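Local coordinates for oligopeptide-binding protein appA (Bacillus subtilis, PDB 1XOC) that binds oligopeptides outside the cell membrane and hands them to an ABC permease for uptake, in a system able to replace Opp in sporulation and genetic competence, at residues A[280-293]-A[328-342]. Sequence-based numbering, arbitrary orientation.
Sequences DKKVRQALTTALDR and FEYNEKKAKQMLAEA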
loop_
_atom_site.group_PDB
_atom_site.type_symbol
_atom_site.label_atom_id
_atom_site.label_comp_id
_atom_site.label_asym_id
_atom_site.label_seq_id
_atom_site.Cartn_x
_atom_site.Cartn_y
_atom_site.Cartn_z
ATOM N N ASP A 280 -8.795 -1.715 -25.096
ATOM C CA ASP A 280 -7.891 -1.303 -26.177
ATOM C C ASP A 280 -6.785 -0.416 -25.626
ATOM O O ASP A 280 -7.054 0.637 -25.044
ATOM C CB ASP A 280 -8.677 -0.547 -27.255
ATOM C CG ASP A 280 -7.855 -0.229 -28.515
ATOM O OD1 ASP A 280 -6.644 -0.516 -28.579
ATOM O OD2 ASP A 280 -8.447 0.323 -29.471
ATOM N N LYS A 281 -5.541 -0.842 -25.815
ATOM C CA LYS A 281 -4.374 -0.051 -25.429
ATOM C C LYS A 281 -4.433 1.374 -25.980
ATOM O O LYS A 281 -4.071 2.320 -25.287
ATOM C CB LYS A 281 -3.098 -0.716 -25.943
ATOM C CG LYS A 281 -1.831 0.080 -25.695
ATOM C CD LYS A 281 -0.591 -0.656 -26.190
ATOM C CE LYS A 281 -0.261 -0.298 -27.617
ATOM N NZ LYS A 281 0.951 -1.008 -28.099
ATOM N N LYS A 282 -4.853 1.525 -27.238
ATOM C CA LYS A 282 -4.859 2.853 -27.861
ATOM C C LYS A 282 -5.844 3.803 -27.174
ATOM O O LYS A 282 -5.564 5.001 -27.035
ATOM C CB LYS A 282 -5.133 2.769 -29.365
ATOM C CG LYS A 282 -4.580 3.971 -30.093
ATOM C CD LYS A 282 -4.438 3.738 -31.578
ATOM C CE LYS A 282 -5.639 4.243 -32.287
ATOM N NZ LYS A 282 -5.790 5.660 -31.927
ATOM N N VAL A 283 -6.970 3.261 -26.713
ATOM C CA VAL A 283 -7.938 4.042 -25.936
ATOM C C VAL A 283 -7.319 4.494 -24.605
ATOM O O VAL A 283 -7.413 5.671 -24.254
ATOM C CB VAL A 283 -9.268 3.262 -25.724
ATOM C CG1 VAL A 283 -10.165 3.908 -24.643
ATOM C CG2 VAL A 283 -10.014 3.159 -27.059
ATOM N N ARG A 284 -6.690 3.573 -23.874
ATOM C CA ARG A 284 -6.019 3.932 -22.622
ATOM C C ARG A 284 -4.948 5.001 -22.829
ATOM O O ARG A 284 -4.861 5.954 -22.060
ATOM C CB ARG A 284 -5.426 2.717 -21.922
ATOM C CG ARG A 284 -6.465 1.720 -21.483
ATOM C CD ARG A 284 -5.903 0.712 -20.526
ATOM N NE ARG A 284 -4.721 0.025 -21.067
ATOM C CZ ARG A 284 -4.754 -1.089 -21.796
ATOM N NH1 ARG A 284 -5.907 -1.666 -22.109
ATOM N NH2 ARG A 284 -3.627 -1.617 -22.244
ATOM N N GLN A 285 -4.167 4.873 -23.899
ATOM C CA GLN A 285 -3.179 5.895 -24.245
ATOM C C GLN A 285 -3.838 7.247 -24.539
ATOM O O GLN A 285 -3.310 8.298 -24.183
ATOM C CB GLN A 285 -2.355 5.459 -25.454
ATOM C CG GLN A 285 -1.426 4.271 -25.214
ATOM C CD GLN A 285 -0.709 3.829 -26.468
ATOM O OE1 GLN A 285 0.312 3.156 -26.392
ATOM N NE2 GLN A 285 -1.246 4.194 -27.635
ATOM N N ALA A 286 -4.984 7.204 -25.207
ATOM C CA ALA A 286 -5.754 8.408 -25.520
ATOM C C ALA A 286 -6.265 9.101 -24.255
ATOM O O ALA A 286 -6.259 10.334 -24.167
ATOM C CB ALA A 286 -6.909 8.062 -26.425
ATOM N N LEU A 287 -6.722 8.319 -23.283
ATOM C CA LEU A 287 -7.234 8.876 -22.031
ATOM C C LEU A 287 -6.133 9.614 -21.287
ATOM O O LEU A 287 -6.330 10.721 -20.790
ATOM C CB LEU A 287 -7.828 7.781 -21.153
ATOM C CG LEU A 287 -9.090 7.087 -21.658
ATOM C CD1 LEU A 287 -9.347 5.771 -20.946
ATOM C CD2 LEU A 287 -10.284 7.985 -21.493
ATOM N N THR A 288 -4.949 9.027 -21.240
ATOM C CA THR A 288 -3.833 9.715 -20.631
ATOM C C THR A 288 -3.518 11.006 -21.385
ATOM O O THR A 288 -3.294 12.065 -20.784
ATOM C CB THR A 288 -2.594 8.801 -20.604
ATOM O OG1 THR A 288 -2.882 7.663 -19.774
ATOM C CG2 THR A 288 -1.372 9.549 -20.070
ATOM N N THR A 289 -3.518 10.920 -22.708
ATOM C CA THR A 289 -3.169 12.067 -23.550
ATOM C C THR A 289 -4.181 13.196 -23.390
ATOM O O THR A 289 -3.856 14.363 -23.601
ATOM C CB THR A 289 -3.092 11.631 -25.034
ATOM O OG1 THR A 289 -2.150 10.571 -25.150
ATOM C CG2 THR A 289 -2.653 12.764 -25.950
ATOM N N ALA A 290 -5.411 12.844 -23.023
ATOM C CA ALA A 290 -6.485 13.831 -22.839
ATOM C C ALA A 290 -6.407 14.564 -21.500
ATOM O O ALA A 290 -7.138 15.535 -21.292
ATOM C CB ALA A 290 -7.830 13.152 -22.939
ATOM N N LEU A 291 -5.567 14.074 -20.595
ATOM C CA LEU A 291 -5.499 14.617 -19.244
ATOM C C LEU A 291 -4.279 15.504 -19.037
ATOM O O LEU A 291 -3.134 15.096 -19.260
ATOM C CB LEU A 291 -5.544 13.506 -18.209
ATOM C CG LEU A 291 -6.812 12.650 -18.210
ATOM C CD1 LEU A 291 -6.649 11.396 -17.363
ATOM C CD2 LEU A 291 -8.037 13.488 -17.780
ATOM N N ASP A 292 -4.545 16.723 -18.588
ATOM C CA ASP A 292 -3.517 17.713 -18.346
ATOM C C ASP A 292 -2.966 17.465 -16.949
ATOM O O ASP A 292 -3.343 18.133 -15.979
ATOM C CB ASP A 292 -4.098 19.122 -18.474
ATOM C CG ASP A 292 -3.028 20.206 -18.451
ATOM O OD1 ASP A 292 -3.365 21.360 -18.806
ATOM O OD2 ASP A 292 -1.868 19.902 -18.062
ATOM N N ARG A 293 -2.085 16.482 -16.841
ATOM C CA ARG A 293 -1.589 16.058 -15.532
ATOM C C ARG A 293 -0.759 17.138 -14.814
ATOM O O ARG A 293 -0.775 17.237 -13.592
ATOM C CB ARG A 293 -0.834 14.730 -15.654
ATOM C CG ARG A 293 -1.761 13.535 -15.895
ATOM C CD ARG A 293 -1.009 12.250 -16.058
ATOM N NE ARG A 293 -0.312 12.275 -17.318
ATOM C CZ ARG A 293 0.803 11.609 -17.597
ATOM N NH1 ARG A 293 1.415 10.835 -16.703
ATOM N NH2 ARG A 293 1.310 11.740 -18.808
ATOM N N PHE A 328 3.021 10.250 -23.113
ATOM C CA PHE A 328 1.633 10.605 -23.457
ATOM C C PHE A 328 1.260 11.975 -22.875
ATOM O O PHE A 328 0.223 12.146 -22.222
ATOM C CB PHE A 328 0.660 9.513 -23.013
ATOM C CG PHE A 328 0.985 8.163 -23.590
ATOM C CD1 PHE A 328 1.672 7.218 -22.840
ATOM C CD2 PHE A 328 0.683 7.871 -24.914
ATOM C CE1 PHE A 328 1.991 5.989 -23.384
ATOM C CE2 PHE A 328 1.006 6.647 -25.457
ATOM C CZ PHE A 328 1.660 5.714 -24.688
ATOM N N GLU A 329 2.146 12.937 -23.112
ATOM C CA GLU A 329 1.952 14.316 -22.689
ATOM C C GLU A 329 0.643 14.890 -23.243
ATOM O O GLU A 329 0.190 14.543 -24.336
ATOM C CB GLU A 329 3.152 15.171 -23.115
ATOM C CG GLU A 329 4.451 14.826 -22.368
ATOM C CD GLU A 329 5.527 15.906 -22.491
ATOM O OE1 GLU A 329 6.059 16.343 -21.436
ATOM O OE2 GLU A 329 5.833 16.326 -23.630
ATOM N N TYR A 330 0.044 15.778 -22.460
ATOM C CA TYR A 330 -1.281 16.309 -22.740
ATOM C C TYR A 330 -1.355 16.923 -24.120
ATOM O O TYR A 330 -0.536 17.765 -24.493
ATOM C CB TYR A 330 -1.654 17.346 -21.672
ATOM C CG TYR A 330 -2.912 18.133 -21.946
ATOM C CD1 TYR A 330 -4.150 17.501 -22.038
ATOM C CD2 TYR A 330 -2.868 19.509 -22.081
ATOM C CE1 TYR A 330 -5.307 18.238 -22.302
ATOM C CE2 TYR A 330 -4.010 20.243 -22.325
ATOM C CZ TYR A 330 -5.226 19.598 -22.421
ATOM O OH TYR A 330 -6.350 20.351 -22.686
ATOM N N ASN A 331 -2.352 16.491 -24.876
ATOM C CA ASN A 331 -2.594 17.024 -26.220
ATOM C C ASN A 331 -4.024 16.674 -26.585
ATOM O O ASN A 331 -4.292 15.550 -27.000
ATOM C CB ASN A 331 -1.599 16.379 -27.195
ATOM C CG ASN A 331 -1.679 16.926 -28.600
ATOM O OD1 ASN A 331 -0.716 16.811 -29.339
ATOM N ND2 ASN A 331 -2.806 17.498 -28.985
ATOM N N GLU A 332 -4.944 17.616 -26.391
ATOM C CA GLU A 332 -6.371 17.341 -26.551
ATOM C C GLU A 332 -6.743 16.883 -27.974
ATOM O O GLU A 332 -7.501 15.919 -28.142
ATOM C CB GLU A 332 -7.183 18.573 -26.180
ATOM C CG GLU A 332 -8.690 18.349 -26.145
ATOM C CD GLU A 332 -9.467 19.642 -26.139
ATOM O OE1 GLU A 332 -10.032 19.987 -27.198
ATOM O OE2 GLU A 332 -9.510 20.332 -25.095
ATOM N N LYS A 333 -6.215 17.552 -28.992
ATOM C CA LYS A 333 -6.576 17.171 -30.370
ATOM C C LYS A 333 -5.985 15.808 -30.767
ATOM O O LYS A 333 -6.611 15.052 -31.500
ATOM C CB LYS A 333 -6.294 18.271 -31.400
ATOM C CG LYS A 333 -4.918 18.948 -31.402
ATOM C CD LYS A 333 -5.088 20.461 -31.701
ATOM C CE LYS A 333 -3.844 21.141 -32.308
ATOM N NZ LYS A 333 -4.110 22.574 -32.701
ATOM N N LYS A 334 -4.814 15.473 -30.246
ATOM C CA LYS A 334 -4.259 14.156 -30.487
ATOM C C LYS A 334 -5.125 13.076 -29.846
ATOM O O LYS A 334 -5.331 12.033 -30.448
ATOM C CB LYS A 334 -2.823 14.046 -29.980
ATOM C CG LYS A 334 -2.129 12.784 -30.439
ATOM C CD LYS A 334 -0.727 12.725 -29.912
ATOM C CE LYS A 334 -0.084 11.409 -30.254
ATOM N NZ LYS A 334 -0.075 11.232 -31.725
ATOM N N ALA A 335 -5.601 13.299 -28.614
ATOM C CA ALA A 335 -6.488 12.326 -27.970
ATOM C C ALA A 335 -7.755 12.067 -28.786
ATOM O O ALA A 335 -8.201 10.932 -28.905
ATOM C CB ALA A 335 -6.861 12.788 -26.587
ATOM N N LYS A 336 -8.337 13.141 -29.314
ATOM C CA LYS A 336 -9.517 13.063 -30.184
ATOM C C LYS A 336 -9.245 12.186 -31.400
ATOM O O LYS A 336 -10.062 11.330 -31.762
ATOM C CB LYS A 336 -9.947 14.461 -30.644
ATOM C CG LYS A 336 -10.598 15.297 -29.561
ATOM C CD LYS A 336 -10.967 16.681 -30.059
ATOM C CE LYS A 336 -11.640 17.505 -28.970
ATOM N NZ LYS A 336 -11.976 18.891 -29.376
ATOM N N GLN A 337 -8.086 12.409 -32.014
ATOM C CA GLN A 337 -7.678 11.686 -33.219
ATOM C C GLN A 337 -7.438 10.217 -32.909
ATOM O O GLN A 337 -7.885 9.340 -33.630
ATOM C CB GLN A 337 -6.416 12.331 -33.804
ATOM C CG GLN A 337 -5.821 11.660 -35.043
ATOM C CD GLN A 337 -6.768 11.576 -36.223
ATOM O OE1 GLN A 337 -7.672 12.403 -36.374
ATOM N NE2 GLN A 337 -6.547 10.582 -37.095
ATOM N N MET A 338 -6.739 9.956 -31.807
ATOM C CA MET A 338 -6.480 8.586 -31.369
ATOM C C MET A 338 -7.774 7.816 -31.120
ATOM O O MET A 338 -7.879 6.649 -31.485
ATOM C CB MET A 338 -5.623 8.581 -30.098
ATOM C CG MET A 338 -4.192 9.024 -30.322
ATOM S SD MET A 338 -3.368 9.324 -28.749
ATOM C CE MET A 338 -2.999 7.656 -28.266
ATOM N N LEU A 339 -8.761 8.468 -30.505
ATOM C CA LEU A 339 -10.048 7.828 -30.240
ATOM C C LEU A 339 -10.816 7.549 -31.535
ATOM O O LEU A 339 -11.457 6.506 -31.663
ATOM C CB LEU A 339 -10.892 8.676 -29.292
ATOM C CG LEU A 339 -10.373 8.649 -27.856
ATOM C CD1 LEU A 339 -11.000 9.752 -27.056
ATOM C CD2 LEU A 339 -10.641 7.298 -27.220
ATOM N N ALA A 340 -10.741 8.486 -32.479
ATOM C CA ALA A 340 -11.343 8.312 -33.804
ATOM C C ALA A 340 -10.699 7.134 -34.521
ATOM O O ALA A 340 -11.397 6.270 -35.057
ATOM C CB ALA A 340 -11.198 9.588 -34.618
ATOM N N GLU A 341 -9.369 7.094 -34.517
ATOM C CA GLU A 341 -8.616 5.957 -35.076
ATOM C C GLU A 341 -9.020 4.626 -34.423
ATOM O O GLU A 341 -9.052 3.594 -35.093
ATOM C CB GLU A 341 -7.099 6.176 -34.927
ATOM C CG GLU A 341 -6.502 7.161 -35.936
ATOM C CD GLU A 341 -5.114 7.707 -35.544
ATOM O OE1 GLU A 341 -4.527 7.260 -34.523
ATOM O OE2 GLU A 341 -4.616 8.600 -36.280
ATOM N N ALA A 342 -9.340 4.659 -33.129
ATOM C CA ALA A 342 -9.789 3.473 -32.390
ATOM C C ALA A 342 -11.276 3.147 -32.580
ATOM O O ALA A 342 -11.791 2.236 -31.934
ATOM C CB ALA A 342 -9.469 3.614 -30.910
HETATM O O HOH W 1 -10.939 0.251 -30.126
HETATM O O HOH W 2 -0.961 13.484 -20.135
#
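An antiparallel helix pair brings Ala286 against Ala335, Met338 and Leu339: helices 281-289 and 332-341 run 8.3 Å apart with their directions 163° from each other. Small residues permit the close approach; the CB atoms of Ala290 and Ala335 meet at 3.8 Å. Met338 enters as a knob among Lys282, Gln285, Ala286 and Thr289, and the bend at its chi3 (79°) turns CE onto CB of Gln285. The aliphatic stem of Gln285 also meets the Phe328 ring, CG 3.4 Å from CE2. Replacing Gln285 with a glycine would probably leave that end of the ring and the Met338 methyl without their shared neighbour, giving both room to shift. Within this solute-binding protein of family 5, the pair sits on the flank of the fold, where helix 371-385 packs on Ala290 and Leu291 while Glu479 of helix 463-480 touches Gln285 and Phe328. At the end where 332-341 begins, Asn331 N gives a hydrogen bond to Thr289 O. Next to it the Tyr330 ring takes Asp292 CB over its centre, a CH-pi contact of 3.7 Å, with the carboxylate stacked only 10° from the ring plane; OD2 of that carboxylate caps Ser295 N. Water 2 accepts from Arg293 NE and lies close to Thr288 O and Phe328 O, while NH1 of the same guanidinium bonds to Phe485 O. Toward the other end, Lys282 curls back so that NZ forms a weak salt bridge with Glu341 OE1 (3.3 Å), while water 1 joins Asp280 OD2 to Ala342 O, which also accepts from Lys355.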